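Local coordinates for nucleoporin NUP170 (Chaetomium thermophilum, PDB 5HAX), which probably serves as a structural scaffold nucleoporin of the nuclear pore complex, joining a beta-propeller domain to an alpha-helical region, at residues F384-R396 and Q401-R413. Numbering follows the deposited sequence.
Sequences FRFSPGYFFDVVR and QDMLFVSAPDTGR
R396 and D402 lie side by side beside the loop of an antiparallel hairpin, their side chains pointing the same way, and form a salt bridge, the guanidinium gripping the carboxylate side-on. R396 NE reaches D402 OD1 at 2.8 Å and R396 NH1 takes D402 OD2, each on its syn side, with the two planes only 19° apart; the bend at chi3 (-90°) turns the arginine end into this position. Shortening this arginine to an alanine removes both donors and is likely to leave the buried D402 carboxylate without its charged mate, with T440 N still at OD2. V394 CG1 packs against D402 OD2 at 3.4 Å. Farther along this face, V406 CG1 sits over the F392 ring, 3.7 Å from its centroid, a CH-pi contact. On the reverse face the F391 and F405 rings meet edge to edge, F391 CD2 lying 4.0 Å from F405 CE2, while S407 OG approaches the F391 edge and bonds to E427. Three reciprocal backbone pairs, F391 with S407, D393 with F405 and V395 with M403, set this register. Strands 380-386 and 427-433 flank the hairpin in its sheet, a blade of the predicted beta-propeller. Apolar contacts thus line one face, the other mixes aromatic and polar side chains, and a salt bridge ties the strands together beside the loop.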
# COMPACT_ATOMS: atom_id res chain seq x y z
N PHE A 384 12.14 3.08 5.99
CA PHE A 384 10.72 2.75 5.97
C PHE A 384 10.45 1.69 4.91
O PHE A 384 11.06 1.71 3.84
CB PHE A 384 9.86 3.98 5.68
CG PHE A 384 10.16 5.16 6.56
CD1 PHE A 384 9.42 5.39 7.71
CD2 PHE A 384 11.17 6.05 6.24
CE1 PHE A 384 9.69 6.47 8.53
CE2 PHE A 384 11.45 7.13 7.06
CZ PHE A 384 10.70 7.34 8.20
N ARG A 385 9.54 0.76 5.22
CA ARG A 385 9.07 -0.23 4.26
C ARG A 385 7.55 -0.23 4.23
O ARG A 385 6.91 -0.22 5.29
CB ARG A 385 9.58 -1.64 4.60
CG ARG A 385 9.19 -2.70 3.56
CD ARG A 385 9.44 -4.11 4.07
NE ARG A 385 9.15 -5.12 3.05
CZ ARG A 385 7.94 -5.62 2.80
NH1 ARG A 385 6.88 -5.20 3.49
NH2 ARG A 385 7.78 -6.53 1.86
N PHE A 386 6.99 -0.22 3.03
CA PHE A 386 5.55 -0.32 2.82
C PHE A 386 5.27 -1.48 1.88
O PHE A 386 5.99 -1.68 0.89
CB PHE A 386 4.98 0.97 2.23
CG PHE A 386 5.32 2.20 3.02
CD1 PHE A 386 4.57 2.55 4.13
CD2 PHE A 386 6.38 3.01 2.65
CE1 PHE A 386 4.87 3.67 4.87
CE2 PHE A 386 6.68 4.14 3.38
CZ PHE A 386 5.93 4.47 4.49
N SER A 387 4.23 -2.26 2.20
CA SER A 387 3.79 -3.34 1.32
C SER A 387 3.54 -2.77 -0.08
O SER A 387 3.00 -1.67 -0.20
CB SER A 387 2.53 -4.01 1.86
OG SER A 387 2.75 -4.58 3.13
N PRO A 388 3.91 -3.51 -1.13
CA PRO A 388 4.48 -4.86 -1.15
C PRO A 388 6.01 -4.89 -1.07
O PRO A 388 6.62 -5.89 -1.48
CB PRO A 388 4.00 -5.41 -2.49
CG PRO A 388 4.03 -4.21 -3.38
CD PRO A 388 3.72 -3.01 -2.50
N GLY A 389 6.63 -3.83 -0.55
CA GLY A 389 8.07 -3.81 -0.38
C GLY A 389 8.74 -2.50 -0.75
O GLY A 389 9.97 -2.44 -0.85
N TYR A 390 7.95 -1.45 -0.97
CA TYR A 390 8.51 -0.13 -1.25
C TYR A 390 9.42 0.30 -0.10
O TYR A 390 8.98 0.36 1.05
CB TYR A 390 7.38 0.89 -1.44
CG TYR A 390 6.33 0.51 -2.46
CD1 TYR A 390 6.66 -0.19 -3.62
CD2 TYR A 390 5.00 0.86 -2.26
CE1 TYR A 390 5.69 -0.53 -4.55
CE2 TYR A 390 4.02 0.52 -3.18
CZ TYR A 390 4.37 -0.17 -4.32
OH TYR A 390 3.39 -0.50 -5.23
N PHE A 391 10.67 0.61 -0.42
CA PHE A 391 11.71 0.86 0.58
C PHE A 391 12.26 2.27 0.41
O PHE A 391 12.71 2.63 -0.68
CB PHE A 391 12.83 -0.17 0.46
CG PHE A 391 14.01 0.08 1.35
CD1 PHE A 391 13.85 0.27 2.71
CD2 PHE A 391 15.30 0.11 0.83
CE1 PHE A 391 14.94 0.50 3.53
CE2 PHE A 391 16.39 0.33 1.64
CZ PHE A 391 16.21 0.52 2.99
N PHE A 392 12.21 3.07 1.48
CA PHE A 392 12.79 4.41 1.53
C PHE A 392 13.90 4.42 2.56
O PHE A 392 13.67 4.06 3.72
CB PHE A 392 11.73 5.46 1.90
CG PHE A 392 10.70 5.70 0.83
CD1 PHE A 392 10.72 6.85 0.08
CD2 PHE A 392 9.69 4.78 0.60
CE1 PHE A 392 9.77 7.09 -0.90
CE2 PHE A 392 8.73 5.00 -0.37
CZ PHE A 392 8.77 6.16 -1.12
N ASP A 393 15.10 4.85 2.15
CA ASP A 393 16.25 4.94 3.05
C ASP A 393 16.85 6.33 2.98
O ASP A 393 17.22 6.80 1.90
CB ASP A 393 17.31 3.89 2.70
CG ASP A 393 18.41 3.80 3.74
OD1 ASP A 393 18.27 4.42 4.82
OD2 ASP A 393 19.41 3.10 3.50
N VAL A 394 16.96 6.98 4.14
CA VAL A 394 17.56 8.31 4.25
C VAL A 394 19.04 8.10 4.53
O VAL A 394 19.43 7.74 5.65
CB VAL A 394 16.89 9.14 5.35
CG1 VAL A 394 17.50 10.53 5.41
CG2 VAL A 394 15.39 9.22 5.11
N VAL A 395 19.88 8.32 3.52
CA VAL A 395 21.32 8.15 3.63
C VAL A 395 21.93 9.51 3.93
O VAL A 395 21.68 10.48 3.21
CB VAL A 395 21.92 7.54 2.35
CG1 VAL A 395 23.43 7.36 2.51
CG2 VAL A 395 21.25 6.22 2.03
N ARG A 396 22.75 9.58 4.98
CA ARG A 396 23.26 10.84 5.50
C ARG A 396 24.79 10.85 5.44
O ARG A 396 25.45 11.04 6.46
CB ARG A 396 22.75 11.04 6.93
CG ARG A 396 22.57 12.48 7.36
CD ARG A 396 21.57 12.58 8.51
NE ARG A 396 20.19 12.75 8.03
CZ ARG A 396 19.12 12.63 8.80
NH1 ARG A 396 17.91 12.81 8.29
NH2 ARG A 396 19.24 12.32 10.09
N GLN A 401 23.13 17.44 3.71
CA GLN A 401 22.22 17.02 2.64
C GLN A 401 21.89 15.54 2.80
O GLN A 401 22.80 14.70 2.90
CB GLN A 401 22.85 17.27 1.27
CG GLN A 401 21.89 17.09 0.11
CD GLN A 401 22.56 17.25 -1.24
OE1 GLN A 401 23.79 17.22 -1.34
NE2 GLN A 401 21.76 17.43 -2.28
N ASP A 402 20.60 15.23 2.82
CA ASP A 402 20.13 13.85 2.79
C ASP A 402 19.98 13.38 1.35
O ASP A 402 19.59 14.16 0.47
CB ASP A 402 18.79 13.71 3.51
CG ASP A 402 18.91 13.88 5.01
OD1 ASP A 402 20.05 13.93 5.53
OD2 ASP A 402 17.86 13.94 5.69
N MET A 403 20.31 12.12 1.11
CA MET A 403 20.04 11.45 -0.15
C MET A 403 19.02 10.35 0.09
O MET A 403 19.15 9.59 1.06
CB MET A 403 21.32 10.86 -0.76
CG MET A 403 22.36 11.89 -1.19
SD MET A 403 21.77 13.09 -2.40
CE MET A 403 21.23 12.02 -3.74
N LEU A 404 18.02 10.26 -0.78
CA LEU A 404 16.92 9.32 -0.63
C LEU A 404 17.11 8.18 -1.62
O LEU A 404 17.03 8.38 -2.84
CB LEU A 404 15.59 10.02 -0.86
CG LEU A 404 14.53 9.82 0.23
CD1 LEU A 404 14.97 10.50 1.51
CD2 LEU A 404 13.19 10.36 -0.25
N PHE A 405 17.35 6.97 -1.10
CA PHE A 405 17.31 5.77 -1.92
C PHE A 405 15.91 5.17 -1.84
O PHE A 405 15.39 4.96 -0.74
CB PHE A 405 18.35 4.74 -1.47
CG PHE A 405 18.25 3.43 -2.20
CD1 PHE A 405 18.64 3.33 -3.52
CD2 PHE A 405 17.74 2.30 -1.57
CE1 PHE A 405 18.53 2.13 -4.20
CE2 PHE A 405 17.64 1.10 -2.24
CZ PHE A 405 18.04 1.01 -3.56
N VAL A 406 15.32 4.91 -3.00
CA VAL A 406 13.96 4.37 -3.08
C VAL A 406 13.97 3.20 -4.05
O VAL A 406 14.48 3.32 -5.17
CB VAL A 406 12.94 5.44 -3.52
CG1 VAL A 406 11.54 4.98 -3.20
CG2 VAL A 406 13.23 6.77 -2.84
N SER A 407 13.40 2.08 -3.62
CA SER A 407 13.39 0.87 -4.43
C SER A 407 12.05 0.16 -4.28
O SER A 407 11.31 0.37 -3.31
CB SER A 407 14.53 -0.09 -4.05
OG SER A 407 14.41 -0.52 -2.71
N ALA A 408 11.74 -0.67 -5.26
CA ALA A 408 10.53 -1.47 -5.27
C ALA A 408 10.89 -2.86 -5.77
O ALA A 408 11.92 -3.05 -6.43
CB ALA A 408 9.45 -0.86 -6.18
N PRO A 409 10.06 -3.86 -5.46
CA PRO A 409 10.27 -5.18 -6.07
C PRO A 409 10.16 -5.06 -7.58
O PRO A 409 9.38 -4.27 -8.11
CB PRO A 409 9.14 -6.04 -5.49
CG PRO A 409 8.64 -5.29 -4.30
CD PRO A 409 8.88 -3.84 -4.59
N ASP A 410 10.98 -5.85 -8.29
CA ASP A 410 10.87 -5.93 -9.75
C ASP A 410 9.72 -6.89 -10.05
O ASP A 410 9.92 -8.05 -10.44
CB ASP A 410 12.18 -6.37 -10.38
CG ASP A 410 12.22 -6.12 -11.88
OD1 ASP A 410 11.14 -6.03 -12.50
OD2 ASP A 410 13.33 -6.00 -12.44
N THR A 411 8.50 -6.38 -9.86
CA THR A 411 7.31 -7.21 -10.00
C THR A 411 7.26 -7.91 -11.35
O THR A 411 6.88 -9.08 -11.45
CB THR A 411 6.06 -6.36 -9.81
OG1 THR A 411 6.15 -5.66 -8.56
CG2 THR A 411 4.80 -7.21 -9.82
N GLY A 412 7.67 -7.21 -12.42
CA GLY A 412 7.64 -7.81 -13.74
C GLY A 412 8.57 -9.00 -13.87
O GLY A 412 8.22 -10.03 -14.45
N ARG A 413 9.79 -8.88 -13.32
CA ARG A 413 10.75 -9.97 -13.41
C ARG A 413 10.38 -11.10 -12.46
O ARG A 413 10.55 -12.28 -12.79
CB ARG A 413 12.15 -9.46 -13.11
CG ARG A 413 13.27 -10.41 -13.52
CD ARG A 413 14.64 -9.81 -13.26
NE ARG A 413 14.76 -8.45 -13.77
CZ ARG A 413 15.04 -8.13 -15.03
NH1 ARG A 413 15.23 -9.08 -15.93
NH2 ARG A 413 15.12 -6.85 -15.39